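Long-range contacts in phosphoserine aminotransferase (Bacillus alcalophilus, PDB 1W23), which catalyses the reversible, pyridoxal-phosphate-dependent conversion of 3-phosphohydroxypyruvate to phosphoserine in serine biosynthesis, and of 3-hydroxy-2-oxo-4-phosphonooxybutanoate to phosphohydroxythreonine: residues A[51-56]-A[246-251]; A[59-64]-A[180-185]; A[283-288]-A[301-306]. All blocks are in the same frame, centred on the assembly; numbering follows the deposited sequence.

Contact 1: A[51-56]-A[246-251]; sequences EQAQNL and MLRNVL
Ala53 and Arg248 bring two roughly co-directional helical segments together, 51-56 and 246-251, whose axes approach to 8.8 Å with 38° between their N-to-C directions. The small methyl of Ala53 lets the backbones come close: the CA atoms of Ala53 and Arg248 are 4.5 Å apart, and Ala53 CB touches Arg248 CB at 4.0 Å. One turn on, where the nearest CA atoms, of Leu56 and Leu251, are 6.3 Å apart, the two leucines pack between the helices. Their side chains run antiparallel alongside one another, meeting at their CB atoms (3.9 Å). Leu56 CD1 lies over the aliphatic CD and the carbonyl O of Arg248, while Leu251 CD1 reaches back to Ala53 O at 3.4 Å. At the other end sits the one polar link between the segments. Arg248 leaves its helix with CG anti to the backbone N (chi1 -169°) and then bends at chi2 and chi3, which folds the guanidinium back between Gln52 and its own neighbour Asn249. Its NH1 donates to Gln52 OE1 at 2.7 Å in the conformer of Gln52 described, one of two deposited, standing about 40° out of the carbonyl plane. NE and NH2 grip Asn249 OD1 side-on, each at 3.0 Å and close to the guanidinium plane, and these two bonds fix the rotation of the group. Asn249 ND2 is tied to Ala18 O, and Asp252 offers a long, weak ion pair that may temper the nearby charge of Arg21. Ala53 and Leu247 also rest on Phe71 of strand 67-72, so the helix pair covers an edge strand of the seven-stranded sheet, a layering of helices on a mixed sheet characteristic of fold-type I pyridoxal-phosphate enzymes, the class-V aminotransferases among them.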
# COMPACT_ATOMS: atom_id res chain seq x y z
N GLU A 51 -9.16 7.73 12.49
CA GLU A 51 -9.46 9.07 12.97
C GLU A 51 -8.35 9.61 13.90
O GLU A 51 -7.98 10.78 13.79
CB GLU A 51 -10.78 9.07 13.70
CG GLU A 51 -11.09 10.19 14.65
CD GLU A 51 -12.51 10.11 15.18
OE1 GLU A 51 -13.35 10.82 14.60
OE2 GLU A 51 -12.81 9.36 16.14
N GLN A 52 -7.84 8.75 14.80
CA GLN A 52 -6.79 9.21 15.69
C GLN A 52 -5.52 9.57 14.93
O GLN A 52 -4.84 10.54 15.27
CB GLN A 52 -6.41 8.13 16.70
CG GLN A 52 -7.29 8.01 17.92
CD GLN A 52 -6.85 6.92 18.89
OE1 GLN A 52 -5.73 6.43 18.80
NE2 GLN A 52 -7.75 6.57 19.82
N ALA A 53 -5.20 8.77 13.90
CA ALA A 53 -3.99 9.11 13.10
C ALA A 53 -4.13 10.49 12.50
O ALA A 53 -3.19 11.32 12.51
CB ALA A 53 -3.77 8.07 11.99
N GLN A 54 -5.30 10.80 11.93
CA GLN A 54 -5.55 12.15 11.42
C GLN A 54 -5.46 13.20 12.51
O GLN A 54 -4.82 14.25 12.32
CB GLN A 54 -6.91 12.19 10.71
CG GLN A 54 -6.99 11.30 9.49
CD GLN A 54 -8.27 11.40 8.69
OE1 GLN A 54 -8.95 10.42 8.32
NE2 GLN A 54 -8.74 12.60 8.36
N ASN A 55 -6.13 12.95 13.64
CA ASN A 55 -6.17 13.97 14.70
C ASN A 55 -4.77 14.23 15.29
O ASN A 55 -4.46 15.38 15.62
CB ASN A 55 -7.16 13.53 15.77
CG ASN A 55 -8.60 13.67 15.24
OD1 ASN A 55 -8.90 14.30 14.23
ND2 ASN A 55 -9.52 13.04 15.97
N LEU A 56 -3.95 13.20 15.40
CA LEU A 56 -2.59 13.37 15.89
C LEU A 56 -1.79 14.19 14.90
O LEU A 56 -1.05 15.10 15.29
CB LEU A 56 -1.94 12.01 16.14
CG LEU A 56 -2.40 11.27 17.38
CD1 LEU A 56 -2.00 9.80 17.38
CD2 LEU A 56 -1.82 11.96 18.60
N MET A 246 0.22 1.58 12.30
CA MET A 246 1.60 1.84 12.73
C MET A 246 1.90 3.33 12.70
O MET A 246 2.61 3.83 13.60
CB MET A 246 2.58 1.05 11.88
CG MET A 246 2.62 -0.42 12.19
SD MET A 246 3.11 -0.84 13.84
CE MET A 246 4.64 0.01 14.04
N LEU A 247 1.44 4.06 11.69
CA LEU A 247 1.55 5.49 11.62
C LEU A 247 0.94 6.13 12.89
O LEU A 247 1.57 6.99 13.52
CB LEU A 247 0.86 6.01 10.35
CG LEU A 247 0.64 7.52 10.23
CD1 LEU A 247 1.85 8.32 10.15
CD2 LEU A 247 -0.31 7.77 9.05
N ARG A 248 -0.27 5.72 13.28
CA ARG A 248 -0.86 6.21 14.50
C ARG A 248 0.10 5.99 15.66
O ARG A 248 0.33 6.90 16.48
CB ARG A 248 -2.23 5.52 14.68
CG ARG A 248 -3.12 6.11 15.80
CD ARG A 248 -2.69 5.82 17.25
NE ARG A 248 -2.50 4.36 17.48
CZ ARG A 248 -3.48 3.58 17.86
NH1 ARG A 248 -4.70 4.03 18.14
NH2 ARG A 248 -3.23 2.25 17.98
N ASN A 249 0.61 4.76 15.81
CA ASN A 249 1.52 4.47 16.93
C ASN A 249 2.75 5.37 16.90
O ASN A 249 3.20 5.84 17.99
CB ASN A 249 1.94 3.01 16.91
CG ASN A 249 0.87 2.04 17.31
OD1 ASN A 249 -0.30 2.39 17.52
ND2 ASN A 249 1.31 0.78 17.49
N VAL A 250 3.34 5.62 15.76
CA VAL A 250 4.52 6.52 15.67
C VAL A 250 4.14 7.92 16.06
O VAL A 250 4.87 8.59 16.80
CB VAL A 250 5.13 6.43 14.26
CG1 VAL A 250 6.21 7.52 14.11
CG2 VAL A 250 5.72 5.06 14.01
N LEU A 251 3.00 8.41 15.58
CA LEU A 251 2.57 9.77 15.93
C LEU A 251 2.32 9.90 17.44
O LEU A 251 2.62 10.94 18.04
CB LEU A 251 1.31 10.16 15.16
CG LEU A 251 1.44 10.22 13.64
CD1 LEU A 251 0.06 10.32 13.01
CD2 LEU A 251 2.28 11.42 13.25

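Contact 2: A[59-64]-A[180-185]; sequences ELLQIP and RPLKVN
Leu61 and Val184 lead the buried side of this contact, where the end of helix 44-61 and the residues after it lie alongside segment 180-185, in the loop between strands 169-172 and 189-193. Leu61 has CG anti to its carbonyl carbon (chi1 -72°), which carries CD2 across to Leu182 CB at 4.1 Å. Val184 wedges in beside it: CG2 sits 3.8 Å from Leu61 O and 4.2 Å from Ile63 CG1, while CG1 meets the ring of Pro64 at CD, 3.9 Å away. Beneath, Leu61 and Ile63 lean on Ile207 of strand 204-209, and Val184 on Tyr67 of strand 67-72. The helix ends in a Schellman motif, after which 61-64 runs alongside 180-185. Gln62, with positive phi (53°), is its C-prime residue; Ile63 N returns to Arg58 O and Gln62 N, weakly, to Glu59 O. On the looser side two waters bridge the backbones. One accepts from Leu182 N (2.9 Å) and is placed to donate, weakly, to Leu61 O. A second accepts from Val184 N (3.0 Å) and is placed to donate to Gln62 O and to Leu182 O (2.8 Å); for both, competing acceptors leave the donor side unsettled. Here the exposed Asn185 adds little beyond a brush of its CB past Pro64 CG. Arg180, at the far end, is held by a salt bridge to Asp176 and a hydrogen bond to Tyr158 O.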
# COMPACT_ATOMS: atom_id res chain seq x y z
N GLU A 59 -2.92 17.86 15.20
CA GLU A 59 -2.40 18.51 16.42
C GLU A 59 -0.90 18.77 16.27
O GLU A 59 -0.41 19.86 16.62
CB GLU A 59 -2.67 17.61 17.66
CG GLU A 59 -2.12 18.07 18.96
CD GLU A 59 -2.34 17.12 20.13
OE1 GLU A 59 -2.88 16.00 19.94
OE2 GLU A 59 -1.84 17.54 21.18
N LEU A 60 -0.13 17.77 15.83
CA LEU A 60 1.30 17.86 15.84
C LEU A 60 1.82 18.87 14.86
O LEU A 60 2.82 19.56 15.19
CB LEU A 60 1.91 16.48 15.58
CG LEU A 60 1.80 15.50 16.71
CD1 LEU A 60 2.10 14.07 16.24
CD2 LEU A 60 2.72 15.88 17.87
N LEU A 61 1.22 18.98 13.70
CA LEU A 61 1.66 19.94 12.67
C LEU A 61 0.81 21.22 12.69
O LEU A 61 1.10 22.12 11.91
CB LEU A 61 1.67 19.30 11.30
CG LEU A 61 2.75 18.29 11.02
CD1 LEU A 61 2.48 17.62 9.70
CD2 LEU A 61 4.14 18.95 10.99
N GLN A 62 -0.17 21.30 13.59
CA GLN A 62 -1.08 22.46 13.59
C GLN A 62 -1.69 22.70 12.21
O GLN A 62 -1.61 23.76 11.64
CB GLN A 62 -0.37 23.72 14.15
CG GLN A 62 0.02 23.54 15.62
CD GLN A 62 0.71 24.77 16.21
OE1 GLN A 62 1.89 24.76 16.56
NE2 GLN A 62 -0.05 25.84 16.33
N ILE A 63 -2.31 21.64 11.69
CA ILE A 63 -2.95 21.70 10.38
C ILE A 63 -4.28 22.46 10.46
O ILE A 63 -5.12 22.08 11.29
CB ILE A 63 -3.16 20.28 9.81
CG1 ILE A 63 -1.83 19.53 9.72
CG2 ILE A 63 -3.91 20.35 8.49
CD1 ILE A 63 -1.95 18.09 9.25
N PRO A 64 -4.46 23.52 9.69
CA PRO A 64 -5.72 24.27 9.80
C PRO A 64 -6.93 23.46 9.34
O PRO A 64 -6.87 22.49 8.61
CB PRO A 64 -5.50 25.45 8.87
CG PRO A 64 -4.02 25.58 8.70
CD PRO A 64 -3.52 24.17 8.75
N ARG A 180 10.19 18.78 12.49
CA ARG A 180 10.26 20.17 12.96
C ARG A 180 8.90 20.79 12.79
O ARG A 180 8.08 20.29 12.03
CB ARG A 180 11.34 20.95 12.20
CG ARG A 180 11.19 20.87 10.68
CD ARG A 180 12.39 21.48 9.98
NE ARG A 180 12.19 21.31 8.52
CZ ARG A 180 12.90 21.95 7.59
NH1 ARG A 180 13.91 22.78 7.91
NH2 ARG A 180 12.60 21.78 6.29
N PRO A 181 8.66 21.94 13.44
CA PRO A 181 7.40 22.65 13.16
C PRO A 181 7.30 23.09 11.71
O PRO A 181 8.31 23.34 11.06
CB PRO A 181 7.45 23.84 14.14
CG PRO A 181 8.37 23.38 15.24
CD PRO A 181 9.45 22.61 14.46
N LEU A 182 6.07 23.24 11.25
CA LEU A 182 5.76 23.64 9.90
C LEU A 182 4.58 24.60 9.89
O LEU A 182 3.61 24.28 10.54
CB LEU A 182 5.45 22.34 9.15
CG LEU A 182 5.15 22.37 7.68
CD1 LEU A 182 6.28 22.94 6.86
CD2 LEU A 182 4.85 20.95 7.16
N LYS A 183 4.62 25.62 9.08
CA LYS A 183 3.50 26.52 8.78
C LYS A 183 2.76 25.95 7.56
O LYS A 183 3.12 26.28 6.42
CB LYS A 183 3.99 27.93 8.46
CG LYS A 183 2.97 28.99 8.08
CD LYS A 183 3.52 30.44 8.09
CE LYS A 183 3.00 31.41 7.05
NZ LYS A 183 4.00 32.40 6.57
N VAL A 184 1.79 25.07 7.83
CA VAL A 184 1.09 24.35 6.77
C VAL A 184 0.39 25.31 5.81
O VAL A 184 0.29 25.01 4.62
CB VAL A 184 0.17 23.31 7.41
CG1 VAL A 184 -0.80 22.72 6.43
CG2 VAL A 184 0.98 22.22 8.10
N ASN A 185 -0.09 26.47 6.35
CA ASN A 185 -0.81 27.37 5.46
C ASN A 185 0.05 28.01 4.39
O ASN A 185 -0.51 28.70 3.51
CB ASN A 185 -1.60 28.35 6.30
CG ASN A 185 -0.80 29.38 6.96
OD1 ASN A 185 0.39 29.57 6.72
ND2 ASN A 185 -1.59 30.04 7.80
O HOH W 1 3.89 22.73 13.07
O HOH W 2 0.87 24.84 10.72

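Contact 3: A[283-288]-A[301-306]; sequences GFYVGH and FNLRNE
Val286 and Asn302 form the antiparallel hydrogen-bonded pair at the heart of this hairpin. Val286 N donates to Asn302 O and Asn302 N returns the bond to Val286 O, both at 2.9 Å. Val286 O also accepts from a water, which in turn accepts a hydrogen bond from Asn302 ND2 at 3.0 Å; Asn302 OD1 is satisfied by Asn309. Past the paired strands a second water bridges the segments, donating to Phe284 O and accepting from Arg304 N, each at 2.8 Å. It also lies over one face of the Phe284 ring. Leu303 CA lies 3.4 Å from Phe284 O in a CA-H...O contact. The guanidinium of Arg304 lies with one face over the Gly283 carbonyl, but its NH2 bonds to Asn282 O instead. Inward, Leu303 CD1 meets the edge of the Tyr285 ring, 3.7 Å from Tyr285 CD2, and Leu303 CD2 packs on Phe284 CE2. Phe301, with CG between its backbone N and carbonyl carbon (chi1 59°), brings CE1 to 3.9 Å from Tyr285 CD2, the rings nearly perpendicular. Strand 298-302 is central in a three-stranded sheet, with helices 259-279, 306-318 and 343-359 packing on these apolar groups and Tyr285 OH bonded to Met353 O.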
# COMPACT_ATOMS: atom_id res chain seq x y z
N GLY A 283 39.38 17.53 6.58
CA GLY A 283 39.21 17.11 5.19
C GLY A 283 39.24 15.61 4.98
O GLY A 283 39.09 15.14 3.83
N PHE A 284 39.44 14.80 6.02
CA PHE A 284 39.39 13.34 5.84
C PHE A 284 38.00 12.90 5.40
O PHE A 284 37.87 11.97 4.58
CB PHE A 284 39.86 12.68 7.12
CG PHE A 284 40.01 11.16 6.99
CD1 PHE A 284 41.25 10.61 6.66
CD2 PHE A 284 38.92 10.33 7.20
CE1 PHE A 284 41.39 9.23 6.54
CE2 PHE A 284 39.07 8.97 7.07
CZ PHE A 284 40.29 8.41 6.75
N TYR A 285 36.96 13.51 5.96
CA TYR A 285 35.57 13.37 5.53
C TYR A 285 35.16 14.70 4.93
O TYR A 285 35.43 15.76 5.56
CB TYR A 285 34.62 13.01 6.69
CG TYR A 285 35.03 11.75 7.39
CD1 TYR A 285 35.63 11.79 8.64
CD2 TYR A 285 34.86 10.50 6.83
CE1 TYR A 285 36.03 10.63 9.32
CE2 TYR A 285 35.26 9.34 7.47
CZ TYR A 285 35.86 9.40 8.72
OH TYR A 285 36.28 8.24 9.31
N VAL A 286 34.47 14.72 3.81
CA VAL A 286 34.01 15.90 3.12
C VAL A 286 32.52 15.78 2.87
O VAL A 286 32.04 14.85 2.17
CB VAL A 286 34.73 16.14 1.79
CG1 VAL A 286 34.19 17.35 1.08
CG2 VAL A 286 36.23 16.26 2.03
N GLY A 287 31.73 16.70 3.47
CA GLY A 287 30.29 16.68 3.21
C GLY A 287 29.99 17.14 1.80
O GLY A 287 30.64 18.05 1.25
N HIS A 288 28.95 16.57 1.21
CA HIS A 288 28.47 17.01 -0.11
C HIS A 288 27.82 18.39 -0.07
O HIS A 288 28.01 19.21 -0.97
CB HIS A 288 27.51 15.95 -0.69
CG HIS A 288 26.97 16.39 -2.01
ND1 HIS A 288 27.71 16.34 -3.15
CD2 HIS A 288 25.77 16.95 -2.39
CE1 HIS A 288 27.03 16.82 -4.20
NE2 HIS A 288 25.88 17.23 -3.76
N PHE A 301 28.40 12.30 2.63
CA PHE A 301 29.82 12.64 2.70
C PHE A 301 30.63 11.58 1.95
O PHE A 301 30.18 10.48 1.69
CB PHE A 301 30.32 12.79 4.12
CG PHE A 301 30.18 11.56 5.01
CD1 PHE A 301 31.27 10.70 5.18
CD2 PHE A 301 29.00 11.24 5.65
CE1 PHE A 301 31.19 9.57 5.98
CE2 PHE A 301 28.94 10.12 6.49
CZ PHE A 301 30.04 9.30 6.64
N ASN A 302 31.87 11.98 1.64
CA ASN A 302 32.87 11.11 1.00
C ASN A 302 34.17 11.20 1.78
O ASN A 302 34.46 12.23 2.39
CB ASN A 302 33.15 11.53 -0.46
CG ASN A 302 32.08 11.13 -1.41
OD1 ASN A 302 32.16 10.01 -1.97
ND2 ASN A 302 31.08 11.99 -1.64
N LEU A 303 35.00 10.18 1.66
CA LEU A 303 36.40 10.21 2.07
C LEU A 303 37.21 10.73 0.89
O LEU A 303 36.67 11.12 -0.15
CB LEU A 303 36.82 8.83 2.59
CG LEU A 303 36.28 8.47 3.99
CD1 LEU A 303 34.79 8.14 4.01
CD2 LEU A 303 37.10 7.30 4.56
N ARG A 304 38.56 10.78 1.00
CA ARG A 304 39.35 11.42 -0.05
C ARG A 304 39.43 10.65 -1.36
O ARG A 304 39.81 11.22 -2.40
CB ARG A 304 40.79 11.69 0.44
CG ARG A 304 40.91 12.91 1.34
CD ARG A 304 42.38 13.34 1.53
NE ARG A 304 42.43 14.65 2.19
CZ ARG A 304 42.48 14.81 3.53
NH1 ARG A 304 42.57 13.76 4.35
NH2 ARG A 304 42.44 16.06 3.98
N ASN A 305 39.18 9.36 -1.42
CA ASN A 305 39.16 8.57 -2.64
C ASN A 305 38.22 7.40 -2.46
O ASN A 305 37.71 7.13 -1.36
CB ASN A 305 40.59 8.21 -3.02
CG ASN A 305 41.31 7.37 -1.98
OD1 ASN A 305 40.80 6.31 -1.63
ND2 ASN A 305 42.45 7.84 -1.49
N GLU A 306 37.94 6.71 -3.53
CA GLU A 306 36.95 5.67 -3.56
C GLU A 306 37.47 4.46 -2.79
O GLU A 306 36.67 3.73 -2.15
CB GLU A 306 36.58 5.28 -5.01
CG GLU A 306 35.55 4.19 -5.10
CD GLU A 306 34.26 4.52 -4.42
OE1 GLU A 306 33.93 5.69 -4.14
OE2 GLU A 306 33.56 3.50 -4.18
O HOH W 3 39.80 10.31 3.51
O HOH W 4 31.45 14.77 -0.64

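Overall arrangement
Contacts 1 and 2 share helix 44-61: contact 1 uses its middle turns and contact 2 its C-terminal end. Their centres lie 15 Å apart, and they touch where Leu251 O meets Leu60 CD1. Along the chain, the two segments of contact 2 both fall between those of contact 1, so this one helix gathers later parts of the chain against strand 67-72 of the seven-stranded sheet. Contact 3 follows both in sequence, its centre about 39 Å from that of contact 1 and 36 Å from that of contact 2. While the first two pack against the large sheet, contact 3 holds the hairpin of the separate three-stranded antiparallel sheet on the other side of the chain's centre.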